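Local atomic coordinates of glycerol-3-phosphate dehydrogenase [NAD(+)] (Dunaliella salina, PDB entry 6IUY), a protein that probably interconverts sn-glycerol 3-phosphate and dihydroxyacetone phosphate with NAD(+), and joins this dehydrogenase to a magnesium-binding phosphatase-like domain. Residues Ala271-Ala282 / Gln439-Ala447; Val406-Gly414 / Ser514-Ser523. All coordinates share one frame; numbering follows the deposited sequence.

Interaction 1. Residues Ala271-Ala282 / Gln439-Ala447; sequences AVRMVAQSTAEA and QLFQRPYFA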
loop_
_atom_site.group_PDB
_atom_site.type_symbol
_atom_site.label_atom_id
_atom_site.label_comp_id
_atom_site.label_asym_id
_atom_site.label_seq_id
_atom_site.Cartn_x
_atom_site.Cartn_y
_atom_site.Cartn_z
ATOM N N ALA A 271 16.957 17.061 -10.320
ATOM C CA ALA A 271 16.062 16.696 -11.395
ATOM C C ALA A 271 16.612 17.142 -12.777
ATOM O O ALA A 271 16.724 16.328 -13.716
ATOM C CB ALA A 271 14.670 17.292 -11.134
ATOM N N VAL A 272 16.964 18.422 -12.917
ATOM C CA VAL A 272 17.463 18.913 -14.215
ATOM C C VAL A 272 18.716 18.167 -14.619
ATOM O O VAL A 272 19.005 18.019 -15.803
ATOM C CB VAL A 272 17.754 20.435 -14.200
ATOM C CG1 VAL A 272 19.170 20.695 -13.758
ATOM C CG2 VAL A 272 17.550 21.016 -15.585
ATOM N N ARG A 273 19.467 17.675 -13.635
ATOM C CA ARG A 273 20.692 16.930 -13.916
ATOM C C ARG A 273 20.390 15.592 -14.591
ATOM O O ARG A 273 21.131 15.145 -15.490
ATOM C CB ARG A 273 21.473 16.693 -12.627
ATOM C CG ARG A 273 22.658 15.760 -12.797
ATOM C CD ARG A 273 23.464 15.563 -11.524
ATOM N NE ARG A 273 24.802 15.053 -11.855
ATOM C CZ ARG A 273 25.141 13.762 -11.869
ATOM N NH1 ARG A 273 24.250 12.832 -11.554
ATOM N NH2 ARG A 273 26.375 13.398 -12.193
ATOM N N MET A 274 19.317 14.939 -14.135
ATOM C CA MET A 274 18.888 13.664 -14.704
ATOM C C MET A 274 18.257 13.881 -16.072
ATOM O O MET A 274 18.535 13.163 -17.017
ATOM C CB MET A 274 17.887 12.960 -13.787
ATOM C CG MET A 274 18.402 12.669 -12.369
ATOM S SD MET A 274 17.271 11.500 -11.552
ATOM C CE MET A 274 15.934 12.543 -11.001
ATOM N N VAL A 275 17.384 14.873 -16.140
ATOM C CA VAL A 275 16.740 15.302 -17.374
ATOM C C VAL A 275 17.760 15.717 -18.439
ATOM O O VAL A 275 17.651 15.356 -19.623
ATOM C CB VAL A 275 15.798 16.443 -17.047
ATOM C CG1 VAL A 275 15.588 17.363 -18.225
ATOM C CG2 VAL A 275 14.504 15.868 -16.473
ATOM N N ALA A 276 18.795 16.428 -18.012
ATOM C CA ALA A 276 19.845 16.808 -18.940
ATOM C C ALA A 276 20.615 15.590 -19.465
ATOM O O ALA A 276 21.030 15.581 -20.622
ATOM C CB ALA A 276 20.795 17.822 -18.280
ATOM N N GLN A 277 20.816 14.564 -18.636
ATOM C CA GLN A 277 21.507 13.347 -19.101
ATOM C C GLN A 277 20.720 12.637 -20.190
ATOM O O GLN A 277 21.314 12.131 -21.138
ATOM C CB GLN A 277 21.764 12.363 -17.955
ATOM C CG GLN A 277 22.792 12.849 -16.961
ATOM C CD GLN A 277 22.897 11.964 -15.747
ATOM O OE1 GLN A 277 21.977 11.188 -15.429
ATOM N NE2 GLN A 277 24.026 12.076 -15.047
ATOM N N SER A 278 19.394 12.596 -20.044
ATOM C CA SER A 278 18.522 11.973 -21.034
ATOM C C SER A 278 18.547 12.679 -22.410
ATOM O O SER A 278 18.649 12.018 -23.445
ATOM C CB SER A 278 17.093 11.924 -20.503
ATOM O OG SER A 278 17.013 11.049 -19.377
ATOM N N THR A 279 18.433 14.007 -22.421
ATOM C CA THR A 279 18.448 14.748 -23.677
ATOM C C THR A 279 19.805 14.665 -24.349
ATOM O O THR A 279 19.903 14.597 -25.584
ATOM C CB THR A 279 18.096 16.211 -23.481
ATOM O OG1 THR A 279 19.097 16.835 -22.669
ATOM C CG2 THR A 279 16.776 16.307 -22.804
ATOM N N ALA A 280 20.862 14.660 -23.548
ATOM C CA ALA A 280 22.176 14.500 -24.135
ATOM C C ALA A 280 22.267 13.138 -24.836
ATOM O O ALA A 280 22.926 13.011 -25.863
ATOM C CB ALA A 280 23.257 14.648 -23.090
ATOM N N GLU A 281 21.605 12.127 -24.281
ATOM C CA GLU A 281 21.583 10.800 -24.893
ATOM C C GLU A 281 20.736 10.827 -26.160
ATOM O O GLU A 281 21.171 10.349 -27.201
ATOM C CB GLU A 281 21.058 9.743 -23.909
ATOM C CG GLU A 281 22.128 9.163 -22.987
ATOM C CD GLU A 281 21.560 8.448 -21.741
ATOM O OE1 GLU A 281 20.321 8.470 -21.506
ATOM O OE2 GLU A 281 22.369 7.864 -20.983
ATOM N N ALA A 282 19.549 11.424 -26.080
ATOM C CA ALA A 282 18.632 11.449 -27.214
ATOM C C ALA A 282 19.204 12.211 -28.416
ATOM O O ALA A 282 18.895 11.884 -29.567
ATOM C CB ALA A 282 17.279 12.057 -26.802
ATOM N N GLN A 439 10.795 8.774 -20.764
ATOM C CA GLN A 439 12.041 8.856 -21.521
ATOM C C GLN A 439 12.895 10.009 -20.982
ATOM O O GLN A 439 14.101 9.895 -20.904
ATOM C CB GLN A 439 11.772 9.026 -23.030
ATOM C CG GLN A 439 13.050 9.218 -23.879
ATOM C CD GLN A 439 12.784 9.210 -25.401
ATOM O OE1 GLN A 439 11.641 9.048 -25.849
ATOM N NE2 GLN A 439 13.846 9.386 -26.189
ATOM N N LEU A 440 12.261 11.100 -20.568
ATOM C CA LEU A 440 13.015 12.250 -20.065
ATOM C C LEU A 440 13.678 11.982 -18.694
ATOM O O LEU A 440 14.880 12.222 -18.515
ATOM C CB LEU A 440 12.094 13.463 -19.980
ATOM C CG LEU A 440 12.725 14.850 -19.898
ATOM C CD1 LEU A 440 13.714 15.055 -21.042
ATOM C CD2 LEU A 440 11.625 15.906 -19.913
ATOM N N PHE A 441 12.903 11.453 -17.748
ATOM C CA PHE A 441 13.355 11.297 -16.363
ATOM C C PHE A 441 14.040 9.970 -15.998
ATOM O O PHE A 441 14.882 9.935 -15.100
ATOM C CB PHE A 441 12.173 11.482 -15.414
ATOM C CG PHE A 441 11.801 12.915 -15.169
ATOM C CD1 PHE A 441 12.444 13.650 -14.182
ATOM C CD2 PHE A 441 10.783 13.519 -15.897
ATOM C CE1 PHE A 441 12.091 14.960 -13.933
ATOM C CE2 PHE A 441 10.422 14.836 -15.658
ATOM C CZ PHE A 441 11.076 15.559 -14.677
ATOM N N GLN A 442 13.682 8.868 -16.644
ATOM C CA GLN A 442 14.268 7.590 -16.234
ATOM C C GLN A 442 15.758 7.483 -16.549
ATOM O O GLN A 442 16.180 7.618 -17.709
ATOM C CB GLN A 442 13.536 6.414 -16.884
ATOM C CG GLN A 442 14.058 5.046 -16.454
ATOM C CD GLN A 442 13.041 3.949 -16.715
ATOM O OE1 GLN A 442 12.045 3.817 -15.995
ATOM N NE2 GLN A 442 13.269 3.176 -17.770
ATOM N N ARG A 443 16.543 7.211 -15.508
ATOM C CA ARG A 443 17.979 6.977 -15.624
ATOM C C ARG A 443 18.294 5.564 -15.115
ATOM O O ARG A 443 17.420 4.894 -14.581
ATOM C CB ARG A 443 18.759 8.033 -14.829
ATOM C CG ARG A 443 18.234 9.465 -14.993
ATOM C CD ARG A 443 18.505 9.948 -16.387
ATOM N NE ARG A 443 19.818 9.485 -16.816
ATOM C CZ ARG A 443 20.118 9.106 -18.058
ATOM N NH1 ARG A 443 19.185 9.132 -19.010
ATOM N NH2 ARG A 443 21.350 8.693 -18.339
ATOM N N PRO A 444 19.530 5.094 -15.286
ATOM C CA PRO A 444 19.809 3.750 -14.759
ATOM C C PRO A 444 19.741 3.683 -13.236
ATOM O O PRO A 444 19.600 2.589 -12.699
ATOM C CB PRO A 444 21.227 3.465 -15.248
ATOM C CG PRO A 444 21.401 4.353 -16.435
ATOM C CD PRO A 444 20.627 5.598 -16.119
ATOM N N TYR A 445 19.813 4.828 -12.556
ATOM C CA TYR A 445 19.741 4.869 -11.094
ATOM C C TYR A 445 18.421 5.481 -10.622
ATOM O O TYR A 445 18.195 5.699 -9.435
ATOM C CB TYR A 445 20.925 5.674 -10.530
ATOM C CG TYR A 445 21.030 7.044 -11.147
ATOM C CD1 TYR A 445 20.308 8.116 -10.635
ATOM C CD2 TYR A 445 21.820 7.260 -12.264
ATOM C CE1 TYR A 445 20.391 9.382 -11.213
ATOM C CE2 TYR A 445 21.904 8.511 -12.858
ATOM C CZ TYR A 445 21.186 9.570 -12.330
ATOM O OH TYR A 445 21.273 10.819 -12.921
ATOM N N PHE A 446 17.542 5.771 -11.563
ATOM C CA PHE A 446 16.277 6.403 -11.225
ATOM C C PHE A 446 15.168 5.724 -12.040
ATOM O O PHE A 446 14.891 6.119 -13.176
ATOM C CB PHE A 446 16.351 7.927 -11.486
ATOM C CG PHE A 446 15.224 8.710 -10.853
ATOM C CD1 PHE A 446 15.095 8.764 -9.472
ATOM C CD2 PHE A 446 14.297 9.387 -11.637
ATOM C CE1 PHE A 446 14.072 9.474 -8.864
ATOM C CE2 PHE A 446 13.254 10.109 -11.045
ATOM C CZ PHE A 446 13.141 10.142 -9.644
ATOM N N ALA A 447 14.578 4.670 -11.460
ATOM C CA ALA A 447 13.560 3.856 -12.130
ATOM C C ALA A 447 12.191 4.494 -12.066
ATOM O O ALA A 447 11.738 4.962 -11.005
ATOM C CB ALA A 447 13.502 2.453 -11.531
HETATM O O HOH W 1 21.627 12.780 -10.581
#
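Arg443 reaches along helix 266-282 and meets four of its residues in turn. Its CB lies over one face of the Tyr445 ring, two residues on in the same turn, and CG packs on Met274 CB at 3.7 Å. CD then rests near the Met274 carbonyl oxygen. Bends at chi2 (-69°) and chi3 (-39°) turn the chain along the helix, where NE makes a weak hydrogen bond to Gln277 OE1, an oxygen that also accepts from Tyr445 OH at 2.6 Å. Gln277 CB sits over one guanidinium face. The tip grips Glu281 end-on, with Arg443 NH1 2.8 Å from Glu281 OE1 and Arg443 NH2 3.0 Å from Glu281 OE2. Both oxygens lie in the guanidinium plane but are approached from above the carboxylate plane. NH1 also donates to Ser278 OG, which in turn donates to Leu440 O at 2.6 Å. Nearer the start of segment 271-282, Met274 CE stands over the Phe446 ring, 3.6 Å from its centroid, with SD over the same face as a Met-aromatic contact. The salt bridge and the bonds through Ser278 thus couple the turn after helix 431-441 to the Rossmann-type helix by directional bonds as well as charge.

Interaction 2. Residues Val406-Gly414 / Ser514-Ser523; sequences VLMGANIAG and SCGVADLIAS. With NAD (nicotinamide-adenine-dinucleotide), chain C.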
loop_
_atom_site.group_PDB
_atom_site.type_symbol
_atom_site.label_atom_id
_atom_site.label_comp_id
_atom_site.label_asym_id
_atom_site.label_seq_id
_atom_site.Cartn_x
_atom_site.Cartn_y
_atom_site.Cartn_z
ATOM N N VAL A 406 2.419 14.446 -12.967
ATOM C CA VAL A 406 3.248 14.618 -11.777
ATOM C C VAL A 406 4.317 13.550 -11.690
ATOM O O VAL A 406 4.191 12.460 -12.274
ATOM C CB VAL A 406 2.441 14.575 -10.477
ATOM C CG1 VAL A 406 1.424 15.720 -10.433
ATOM C CG2 VAL A 406 1.793 13.176 -10.279
ATOM N N LEU A 407 5.390 13.879 -10.981
ATOM C CA LEU A 407 6.404 12.895 -10.659
ATOM C C LEU A 407 6.507 12.902 -9.147
ATOM O O LEU A 407 6.905 13.909 -8.565
ATOM C CB LEU A 407 7.748 13.223 -11.316
ATOM C CG LEU A 407 8.972 12.314 -11.126
ATOM C CD1 LEU A 407 10.015 12.668 -12.164
ATOM C CD2 LEU A 407 9.589 12.465 -9.745
ATOM N N MET A 408 6.138 11.786 -8.524
ATOM C CA MET A 408 6.127 11.670 -7.059
ATOM C C MET A 408 6.788 10.374 -6.633
ATOM O O MET A 408 6.494 9.318 -7.196
ATOM C CB MET A 408 4.703 11.713 -6.528
ATOM C CG MET A 408 3.932 12.931 -6.940
ATOM S SD MET A 408 4.271 14.305 -5.839
ATOM C CE MET A 408 4.357 15.674 -7.011
ATOM N N GLY A 409 7.704 10.446 -5.675
ATOM C CA GLY A 409 8.411 9.257 -5.237
ATOM C C GLY A 409 9.220 9.536 -3.983
ATOM O O GLY A 409 9.293 10.681 -3.523
ATOM N N ALA A 410 9.800 8.491 -3.405
ATOM C CA ALA A 410 10.694 8.652 -2.265
ATOM C C ALA A 410 12.013 9.207 -2.781
ATOM O O ALA A 410 12.895 8.446 -3.204
ATOM C CB ALA A 410 10.899 7.322 -1.548
ATOM N N ASN A 411 12.140 10.535 -2.789
ATOM C CA ASN A 411 13.213 11.166 -3.552
ATOM C C ASN A 411 14.055 12.229 -2.850
ATOM O O ASN A 411 14.257 13.300 -3.440
ATOM C CB ASN A 411 12.650 11.844 -4.811
ATOM C CG ASN A 411 11.904 10.900 -5.737
ATOM O OD1 ASN A 411 12.304 9.747 -5.950
ATOM N ND2 ASN A 411 10.828 11.414 -6.338
ATOM N N ILE A 412 14.565 11.980 -1.651
ATOM C CA ILE A 412 15.515 12.933 -1.055
ATOM C C ILE A 412 16.623 13.331 -2.062
ATOM O O ILE A 412 17.386 12.489 -2.497
ATOM C CB ILE A 412 16.183 12.353 0.208
ATOM C CG1 ILE A 412 15.132 11.885 1.226
ATOM C CG2 ILE A 412 17.191 13.361 0.797
ATOM C CD1 ILE A 412 13.972 12.805 1.372
ATOM N N ALA A 413 16.709 14.611 -2.415
ATOM C CA ALA A 413 17.500 15.061 -3.573
ATOM C C ALA A 413 18.973 14.718 -3.533
ATOM O O ALA A 413 19.524 14.184 -4.513
ATOM C CB ALA A 413 17.354 16.563 -3.739
ATOM N N GLY A 414 19.628 15.047 -2.421
ATOM C CA GLY A 414 21.078 14.962 -2.329
ATOM C C GLY A 414 21.616 13.613 -2.750
ATOM O O GLY A 414 22.643 13.520 -3.426
ATOM N N SER A 514 5.658 3.910 -5.051
ATOM C CA SER A 514 6.699 4.765 -4.513
ATOM C C SER A 514 6.180 6.107 -3.992
ATOM O O SER A 514 6.721 6.642 -3.029
ATOM C CB SER A 514 7.780 5.002 -5.572
ATOM O OG SER A 514 8.814 5.807 -5.033
ATOM N N CYS A 515 5.142 6.646 -4.615
ATOM C CA CYS A 515 4.593 7.942 -4.205
ATOM C C CYS A 515 3.874 7.890 -2.858
ATOM O O CYS A 515 3.640 8.931 -2.243
ATOM C CB CYS A 515 3.610 8.465 -5.261
ATOM S SG CYS A 515 2.312 7.235 -5.693
ATOM N N GLY A 516 3.508 6.689 -2.411
ATOM C CA GLY A 516 2.737 6.529 -1.189
ATOM C C GLY A 516 3.588 6.144 0.011
ATOM O O GLY A 516 4.210 7.002 0.635
ATOM N N VAL A 517 3.622 4.853 0.343
ATOM C CA VAL A 517 4.347 4.420 1.530
ATOM C C VAL A 517 5.849 4.674 1.424
ATOM O O VAL A 517 6.485 5.024 2.410
ATOM C CB VAL A 517 4.121 2.917 1.828
ATOM C CG1 VAL A 517 4.809 2.546 3.112
ATOM C CG2 VAL A 517 2.654 2.634 1.976
ATOM N N ALA A 518 6.434 4.500 0.243
ATOM C CA ALA A 518 7.867 4.729 0.125
ATOM C C ALA A 518 8.238 6.180 0.515
ATOM O O ALA A 518 9.106 6.413 1.358
ATOM C CB ALA A 518 8.342 4.407 -1.289
ATOM N N ASP A 519 7.555 7.151 -0.071
ATOM C CA ASP A 519 7.852 8.567 0.182
ATOM C C ASP A 519 7.661 8.924 1.658
ATOM O O ASP A 519 8.463 9.648 2.243
ATOM C CB ASP A 519 6.959 9.458 -0.696
ATOM C CG ASP A 519 7.457 10.905 -0.781
ATOM O OD1 ASP A 519 8.536 11.209 -0.208
ATOM O OD2 ASP A 519 6.769 11.739 -1.432
ATOM N N LEU A 520 6.575 8.434 2.245
ATOM C CA LEU A 520 6.238 8.770 3.626
ATOM C C LEU A 520 7.343 8.318 4.593
ATOM O O LEU A 520 7.666 9.003 5.582
ATOM C CB LEU A 520 4.895 8.133 3.991
ATOM C CG LEU A 520 4.443 8.168 5.442
ATOM C CD1 LEU A 520 4.065 9.577 5.847
ATOM C CD2 LEU A 520 3.281 7.227 5.639
ATOM N N ILE A 521 7.945 7.182 4.269
ATOM C CA ILE A 521 8.974 6.562 5.096
ATOM C C ILE A 521 10.302 7.315 4.987
ATOM O O ILE A 521 10.862 7.764 5.998
ATOM C CB ILE A 521 9.174 5.086 4.690
ATOM C CG1 ILE A 521 7.936 4.268 5.073
ATOM C CG2 ILE A 521 10.428 4.494 5.341
ATOM C CD1 ILE A 521 8.034 2.770 4.700
ATOM N N ALA A 522 10.794 7.455 3.755
ATOM C CA ALA A 522 12.024 8.207 3.493
ATOM C C ALA A 522 11.949 9.592 4.085
ATOM O O ALA A 522 12.913 10.063 4.681
ATOM C CB ALA A 522 12.307 8.288 1.985
ATOM N N SER A 523 10.809 10.254 3.939
ATOM C CA SER A 523 10.683 11.618 4.456
ATOM C C SER A 523 10.527 11.675 5.961
ATOM O O SER A 523 10.879 12.688 6.596
ATOM C CB SER A 523 9.506 12.322 3.787
ATOM O OG SER A 523 9.678 12.234 2.382
HETATM P PA NAD C . 14.407 24.234 -2.165
HETATM O O1A NAD C . 15.817 23.847 -2.343
HETATM O O2A NAD C . 13.751 23.655 -0.919
HETATM O O5B NAD C . 14.265 25.853 -2.053
HETATM C C5B NAD C . 15.265 26.708 -2.627
HETATM C C4B NAD C . 14.649 27.526 -3.791
HETATM O O4B NAD C . 13.774 28.372 -3.321
HETATM C C3B NAD C . 15.734 28.402 -4.424
HETATM O O3B NAD C . 16.166 27.923 -5.613
HETATM C C2B NAD C . 15.051 29.769 -4.621
HETATM O O2B NAD C . 15.350 30.255 -6.003
HETATM C C1B NAD C . 13.799 29.521 -4.437
HETATM N N9A NAD C . 13.154 30.680 -3.983
HETATM C C8A NAD C . 13.394 31.402 -2.864
HETATM N N7A NAD C . 12.521 32.433 -2.855
HETATM C C5A NAD C . 11.754 32.367 -3.976
HETATM C C6A NAD C . 10.738 33.165 -4.468
HETATM N N6A NAD C . 10.220 34.347 -3.868
HETATM N N1A NAD C . 10.129 32.845 -5.618
HETATM C C2A NAD C . 10.530 31.736 -6.302
HETATM N N3A NAD C . 11.532 30.958 -5.832
HETATM C C4A NAD C . 12.139 31.279 -4.668
HETATM O O3 NAD C . 13.603 23.750 -3.467
HETATM P PN NAD C . 13.476 22.254 -4.029
HETATM O O1N NAD C . 14.386 21.305 -3.270
HETATM O O2N NAD C . 13.815 22.203 -5.502
HETATM O O5D NAD C . 11.995 21.785 -3.752
HETATM C C5D NAD C . 10.902 22.343 -4.458
HETATM C C4D NAD C . 9.778 21.297 -4.457
HETATM O O4D NAD C . 10.276 20.086 -4.624
HETATM C C3D NAD C . 9.115 21.299 -3.094
HETATM O O3D NAD C . 7.782 21.317 -3.261
HETATM C C2D NAD C . 9.564 19.968 -2.427
HETATM O O2D NAD C . 8.515 19.588 -1.445
HETATM C C1D NAD C . 9.693 19.151 -3.433
HETATM N N1N NAD C . 10.619 18.054 -3.233
HETATM C C2N NAD C . 11.849 18.225 -2.632
HETATM C C3N NAD C . 12.707 17.138 -2.466
HETATM C C7N NAD C . 14.063 17.366 -1.765
HETATM O O7N NAD C . 14.707 16.422 -1.352
HETATM N N7N NAD C . 14.550 18.717 -1.628
HETATM C C4N NAD C . 12.350 15.880 -2.901
HETATM C C5N NAD C . 11.131 15.707 -3.532
HETATM C C6N NAD C . 10.283 16.802 -3.698
#
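The junction between the Rossmann-type NAD domain and the helical C-terminal domain runs through this contact, where the loop leaving strand 404-408 lies against the first turns of helix 514-526. Gly409 CA and Cys515 CA are 4.2 Å apart, close enough for backbone to rest on backbone. The one hydrogen bond across runs from Ala410 N to Ser514 OG, 3.3 Å long and nearly straight at 163°. Ser514 presents that oxygen with OG anti to its own N (chi1 -178°). Gly409 CA lies 3.5 Å from the same Ser514 OG. Beside it, Met408 CB meets Cys515 CB at 3.7 Å, and Ala410 CB fits among small groups of the helix, 3.9 Å from both Ala518 CB and Ala522 CB.

The Asp519 carboxylate lies against the loop, with CG 3.3 Å from Gly409 O. Two acceptors face each other here, and Lys380, a residue of the substrate and NAD site, bonds both: it forms a salt bridge with Asp519 OD2 and a weak hydrogen bond to Gly409 O. Replacing Asp519 by an alanine removes the carboxylate and is likely to leave the Lys380 ammonium without this anionic mate and less firmly placed beside the substrate. One helical turn on, Ser523 lines the dihydroxyacetone phosphate pocket. The second subunit also reaches the contact, its Asn482 bonding Ile412 N and its Pro481 packing on Ala522.

On both sides of Ile412, at the N-cap position, the loop meets the cofactor. Asn411 O comes within 3.3 Å of C4N, the nicotinamide carbon that exchanges hydride, while Ala413 N donates to the carboxamide oxygen O7N of NAD at 2.9 Å and 156°.

In the fold
From the N terminus, the chain passes through the haloacid dehalogenase-like region before reaching helix 266-282, the first half of interaction 1. It then runs through most of the eight-stranded sheet to strand 404-408 and the loop of interaction 2, and only afterwards reaches 439-447, which closes interaction 1 across 156 intervening residues. Interaction 2 closes later, at 514-523, with 99 residues between its own segments. The segments therefore alternate: the loops cross and neither nests. Interaction 1 ties the sheet's late edge to its early helix; interaction 2 ties the same sheet to the helical C-terminal part. Their centres are 18 Å apart, yet they touch where Phe441 CD1 meets Leu407 CD1 at 3.3 Å.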